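Local structure of metallo-beta-lactamase (Serratia marcescens, 6K4X) at residues K66-T71 and G79-M84; T101-V106 and K125-A130. The protein hydrolyses the beta-lactam ring of antibiotics as a zinc-dependent enzyme of subclass B3, here with a sulfanylbenzoic acid inhibitor bound. All coordinates share one frame; numbering follows the deposited sequence.

Interaction 1. Residues K66-T71 and G79-M84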
loop_
_atom_site.group_PDB
_atom_site.type_symbol
_atom_site.label_atom_id
_atom_site.label_comp_id
_atom_site.label_asym_id
_atom_site.label_seq_id
_atom_site.Cartn_x
_atom_site.Cartn_y
_atom_site.Cartn_z
ATOM N N LYS A 66 11.681 -8.807 -8.015
ATOM C CA LYS A 66 12.968 -8.472 -7.420
ATOM C C LYS A 66 12.848 -7.645 -6.142
ATOM O O LYS A 66 13.746 -7.714 -5.303
ATOM C CB LYS A 66 13.840 -7.730 -8.433
ATOM C CG LYS A 66 14.095 -8.512 -9.712
ATOM C CD LYS A 66 14.536 -9.940 -9.521
ATOM C CE LYS A 66 14.790 -10.641 -10.840
ATOM N NZ LYS A 66 15.153 -12.059 -10.668
ATOM N N TYR A 67 11.769 -6.880 -6.018
ATOM C CA TYR A 67 11.517 -6.066 -4.827
ATOM C C TYR A 67 10.065 -6.256 -4.420
ATOM O O TYR A 67 9.185 -6.363 -5.299
ATOM C CB TYR A 67 11.734 -4.576 -5.081
ATOM C CG TYR A 67 13.167 -4.180 -5.294
ATOM C CD1 TYR A 67 14.054 -4.213 -4.241
ATOM C CD2 TYR A 67 13.642 -3.764 -6.523
ATOM C CE1 TYR A 67 15.377 -3.844 -4.387
ATOM C CE2 TYR A 67 14.976 -3.399 -6.694
ATOM C CZ TYR A 67 15.844 -3.443 -5.620
ATOM O OH TYR A 67 17.163 -3.081 -5.736
ATOM N N ILE A 68 9.822 -6.275 -3.111
ATOM C CA ILE A 68 8.493 -6.181 -2.539
ATOM C C ILE A 68 8.488 -4.897 -1.712
ATOM O O ILE A 68 9.277 -4.763 -0.770
ATOM C CB ILE A 68 8.157 -7.402 -1.669
ATOM C CG1 ILE A 68 8.227 -8.699 -2.465
ATOM C CG2 ILE A 68 6.799 -7.225 -1.018
ATOM C CD1 ILE A 68 8.259 -9.965 -1.631
ATOM N N LEU A 69 7.586 -3.990 -2.037
ATOM C CA LEU A 69 7.465 -2.712 -1.370
ATOM C C LEU A 69 6.338 -2.789 -0.358
ATOM O O LEU A 69 5.249 -3.220 -0.713
ATOM C CB LEU A 69 7.175 -1.621 -2.402
ATOM C CG LEU A 69 8.113 -1.588 -3.603
ATOM C CD1 LEU A 69 7.778 -0.406 -4.487
ATOM C CD2 LEU A 69 9.564 -1.576 -3.191
ATOM N N SER A 70 6.569 -2.310 0.860
ATOM C CA SER A 70 5.571 -2.342 1.919
ATOM C C SER A 70 4.992 -0.948 2.121
ATOM O O SER A 70 5.748 0.019 2.329
ATOM C CB SER A 70 6.196 -2.846 3.192
ATOM O OG SER A 70 5.284 -2.775 4.291
ATOM N N THR A 71 3.662 -0.838 2.137
ATOM C CA THR A 71 3.002 0.397 2.597
ATOM C C THR A 71 3.164 0.532 4.117
ATOM O O THR A 71 3.844 1.432 4.610
ATOM C CB THR A 71 1.520 0.455 2.196
ATOM O OG1 THR A 71 0.870 -0.732 2.660
ATOM C CG2 THR A 71 1.325 0.638 0.704
ATOM N N GLY A 79 1.069 -9.258 6.045
ATOM C CA GLY A 79 1.074 -10.623 6.532
ATOM C C GLY A 79 1.590 -11.616 5.517
ATOM O O GLY A 79 2.147 -12.650 5.913
ATOM N N GLY A 80 1.403 -11.331 4.223
ATOM C CA GLY A 80 1.832 -12.211 3.169
ATOM C C GLY A 80 3.233 -11.934 2.660
ATOM O O GLY A 80 3.708 -12.654 1.777
ATOM N N ILE A 81 3.876 -10.864 3.132
ATOM C CA ILE A 81 5.145 -10.478 2.582
ATOM C C ILE A 81 6.204 -11.554 2.806
ATOM O O ILE A 81 6.971 -11.840 1.899
ATOM C CB ILE A 81 5.603 -9.100 3.088
ATOM C CG1 ILE A 81 4.690 -8.034 2.471
ATOM C CG2 ILE A 81 7.077 -8.878 2.754
ATOM C CD1 ILE A 81 4.971 -6.630 2.921
ATOM N N SER A 82 6.257 -12.129 4.007
ATOM C CA SER A 82 7.320 -13.085 4.292
ATOM C C SER A 82 7.263 -14.266 3.322
ATOM O O SER A 82 8.272 -14.713 2.782
ATOM C CB SER A 82 7.237 -13.548 5.713
ATOM O OG SER A 82 8.227 -14.534 5.983
ATOM N N ALA A 83 6.056 -14.788 3.121
ATOM C CA ALA A 83 5.860 -15.914 2.231
ATOM C C ALA A 83 6.231 -15.524 0.797
ATOM O O ALA A 83 6.872 -16.293 0.071
ATOM C CB ALA A 83 4.452 -16.445 2.306
ATOM N N MET A 84 5.794 -14.347 0.357
ATOM C CA MET A 84 6.136 -13.871 -0.988
ATOM C C MET A 84 7.651 -13.665 -1.119
ATOM O O MET A 84 8.230 -13.945 -2.173
ATOM C CB MET A 84 5.392 -12.581 -1.311
ATOM C CG MET A 84 3.879 -12.734 -1.513
ATOM S SD MET A 84 3.387 -13.963 -2.726
ATOM C CE MET A 84 4.539 -13.581 -4.056
#
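I68, on strand 65-69, meets both I81 and M84, one turn apart on helix 81-88. From its CB, directed at the helix, the side chain forks. With chi1 at -59° CG1 lies beside the backbone N, which leaves CG2 anti to it and near I81, where CG2 of I68 and CG2 of I81 are 4.1 Å apart. The two isoleucines pass each other antiparallel, methyl to methyl, with the I81 CG1 methylene close by. The other branch runs out through CG1 with chi2 at 165°, and this extended course carries CD1 to the first part of M84: I68 CD1 is 3.9 Å from M84 CB and 3.8 Å from M84 C. M84 lies nearly perpendicular to I68, and bends at chi2 and chi3 lead its end away from the strand; the side chain also touches A48 and A52 of helix 47-57. Further along the strand's course, I81 CD1 rests 4.0 Å from S70 CB, with the S70 hydroxyl oxygen beside the same methyl. M84 N bonds to G80 O at 3.0 Å, and both I81 and M84 direct their CB at the strand. Two residues on from S70 comes the zinc ligand H72, followed by H74. All four touching residues are buried, so this part of the helix probably packs on the sheet mainly through dispersion and exclusion of water, which depend on shape and not on bond direction.

Interaction 2. Residues T101-V106 and K125-A130; sequences TLRTGV and KVRAVA. With SO4 (sulfate ion), chain F.
In the one of its two conformers described here, R103 reaches from helix 99-104 over V126 to the carbonyl of that same residue. Its chain, extended from CG to NE, passes V126 at a slant, with R103 CG 3.9 Å from V126 CG2, and then delivers R103 NH2 to V126 O at 2.9 Å. The N-H...O angle of 133° makes this a bent bond, and the oxygen is tilted from the guanidinium plane. V126 O also accepts from R127 NH2, which stands above the carbonyl plane, so in this conformer two arginines share one backbone oxygen. Their guanidinium planes are then turned 71° apart, and R103 NH2 and R127 NH2 come within 3.7 Å. A sulfate, probably from the crystallisation liquor, accompanies this gathering of positive charge: R127 takes it at its edge, NH1 to O4 at 2.8 Å in a nearly straight bond and NH2 to O1. The backbone N of K125 holds sulfate O3, and a water that accepts from V126 N, and weakly from NE of this R103 conformer, donates to sulfate O1. Inward of these polar groups the contact is apolar. With chi1 at -174°, V126 CG1 lies anti to the backbone N and meets L102 CB and CD1, the latter at 4.1 Å; L102 is set roughly square to V126 and also packs on A94 of the neighbouring strand. Helix and strand here belong to the beta-alpha-beta unit 91-95, 99-104, 126-129, whose last strand edges a sheet of the metallo-beta-lactamase fold.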
loop_
_atom_site.group_PDB
_atom_site.type_symbol
_atom_site.label_atom_id
_atom_site.label_comp_id
_atom_site.label_asym_id
_atom_site.label_seq_id
_atom_site.Cartn_x
_atom_site.Cartn_y
_atom_site.Cartn_z
ATOM N N THR A 101 9.357 -4.052 12.527
ATOM C CA THR A 101 8.067 -4.675 12.583
ATOM C C THR A 101 7.944 -5.728 11.481
ATOM O O THR A 101 7.425 -6.832 11.695
ATOM C CB THR A 101 6.929 -3.676 12.417
ATOM O OG1 THR A 101 7.074 -2.650 13.399
ATOM C CG2 THR A 101 5.590 -4.355 12.559
ATOM N N LEU A 102 8.411 -5.414 10.273
ATOM C CA LEU A 102 8.325 -6.397 9.195
ATOM C C LEU A 102 9.229 -7.603 9.472
ATOM O O LEU A 102 8.910 -8.726 9.070
ATOM C CB LEU A 102 8.708 -5.764 7.859
ATOM C CG LEU A 102 7.712 -4.733 7.323
ATOM C CD1 LEU A 102 8.251 -4.095 6.061
ATOM C CD2 LEU A 102 6.335 -5.331 7.067
ATOM N N ARG A 103 10.377 -7.380 10.111
ATOM C CA ARG A 103 11.281 -8.476 10.402
ATOM C C ARG A 103 10.715 -9.384 11.477
ATOM O O ARG A 103 10.930 -10.596 11.403
ATOM C CB ARG A 103 12.635 -7.994 10.903
ATOM C CG ARG A 103 13.447 -7.353 9.801
ATOM C CD ARG A 103 14.716 -6.742 10.324
ATOM N NE ARG A 103 15.551 -6.395 9.187
ATOM C CZ ARG A 103 16.655 -5.663 9.277
ATOM N NH1 ARG A 103 17.009 -5.146 10.444
ATOM N NH2 ARG A 103 17.388 -5.465 8.199
ATOM N N THR A 104 10.017 -8.838 12.467
ATOM C CA THR A 104 9.563 -9.647 13.609
ATOM C C THR A 104 8.090 -10.033 13.490
ATOM O O THR A 104 7.657 -10.980 14.161
ATOM C CB THR A 104 9.776 -8.905 14.921
ATOM O OG1 THR A 104 8.942 -7.752 14.907
ATOM C CG2 THR A 104 11.222 -8.550 15.161
ATOM N N GLY A 105 7.325 -9.246 12.741
ATOM C CA GLY A 105 5.885 -9.394 12.656
ATOM C C GLY A 105 5.135 -8.917 13.880
ATOM O O GLY A 105 3.981 -9.272 14.045
ATOM N N VAL A 106 5.755 -8.053 14.687
ATOM C CA VAL A 106 5.162 -7.540 15.912
ATOM C C VAL A 106 5.263 -6.013 15.886
ATOM O O VAL A 106 6.350 -5.462 15.813
ATOM C CB VAL A 106 5.864 -8.072 17.170
ATOM C CG1 VAL A 106 5.214 -7.529 18.430
ATOM C CG2 VAL A 106 5.928 -9.595 17.192
ATOM N N LYS A 125 15.237 -10.220 4.629
ATOM C CA LYS A 125 15.708 -9.325 3.581
ATOM C C LYS A 125 14.949 -7.990 3.582
ATOM O O LYS A 125 14.670 -7.411 2.514
ATOM C CB LYS A 125 15.600 -9.969 2.194
ATOM C CG LYS A 125 16.445 -11.212 1.972
ATOM C CD LYS A 125 16.990 -11.276 0.557
ATOM C CE LYS A 125 18.227 -10.418 0.426
ATOM N NZ LYS A 125 18.875 -10.581 -0.891
ATOM N N VAL A 126 14.697 -7.437 4.757
ATOM C CA VAL A 126 14.025 -6.164 4.853
ATOM C C VAL A 126 15.072 -5.050 4.933
ATOM O O VAL A 126 16.039 -5.128 5.698
ATOM C CB VAL A 126 13.087 -6.103 6.064
ATOM C CG1 VAL A 126 12.287 -4.824 6.060
ATOM C CG2 VAL A 126 12.174 -7.319 6.106
ATOM N N ARG A 127 14.887 -4.016 4.129
ATOM C CA ARG A 127 15.777 -2.865 4.084
ATOM C C ARG A 127 14.965 -1.575 4.116
ATOM O O ARG A 127 13.845 -1.539 3.632
ATOM C CB ARG A 127 16.597 -2.891 2.793
ATOM C CG ARG A 127 17.263 -4.221 2.474
ATOM C CD ARG A 127 18.465 -4.473 3.354
ATOM N NE ARG A 127 19.109 -5.768 3.067
ATOM C CZ ARG A 127 18.945 -6.889 3.770
ATOM N NH1 ARG A 127 19.567 -8.008 3.410
ATOM N NH2 ARG A 127 18.209 -6.865 4.857
ATOM N N ALA A 128 15.551 -0.505 4.646
ATOM C CA ALA A 128 14.897 0.788 4.737
ATOM C C ALA A 128 15.101 1.608 3.463
ATOM O O ALA A 128 16.164 1.594 2.846
ATOM C CB ALA A 128 15.442 1.568 5.913
ATOM N N VAL A 129 14.090 2.417 3.146
ATOM C CA VAL A 129 14.175 3.496 2.178
ATOM C C VAL A 129 13.769 4.807 2.853
ATOM O O VAL A 129 12.973 4.807 3.795
ATOM C CB VAL A 129 13.275 3.250 0.961
ATOM C CG1 VAL A 129 13.725 2.026 0.202
ATOM C CG2 VAL A 129 11.808 3.159 1.322
ATOM N N ALA A 130 14.284 5.920 2.323
ATOM C CA ALA A 130 14.020 7.250 2.839
ATOM C C ALA A 130 12.923 7.935 2.028
ATOM O O ALA A 130 12.645 7.592 0.880
ATOM C CB ALA A 130 15.278 8.082 2.792
HETATM S S SO4 F . 18.637 -10.490 6.128
HETATM O O1 SO4 F . 18.265 -9.191 6.655
HETATM O O2 SO4 F . 19.602 -10.998 7.162
HETATM O O3 SO4 F . 17.538 -11.489 5.954
HETATM O O4 SO4 F . 19.271 -10.408 4.814
HETATM O O HOH W 1 15.662 -8.539 7.379
#

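How the interactions relate
Both interactions set a helix against the same mixed sheet, interaction 1 on strand 65-69 and interaction 2 on the outermost strand 126-129, with strand 91-95 between them. The former is wholly buried and mostly apolar; the latter has a comparable apolar base in L102 and V126 but differs on its solvent-facing side, where arginines, a water and sulfate bring in directed polar bonds. Their centres lie about 10 Å apart, and they join directly where L102 CD1 packs 3.7 Å from S70 OG. This junction lies close to the zinc ligands H72 and H77, whereas the sulfate-bearing side belongs to the surface.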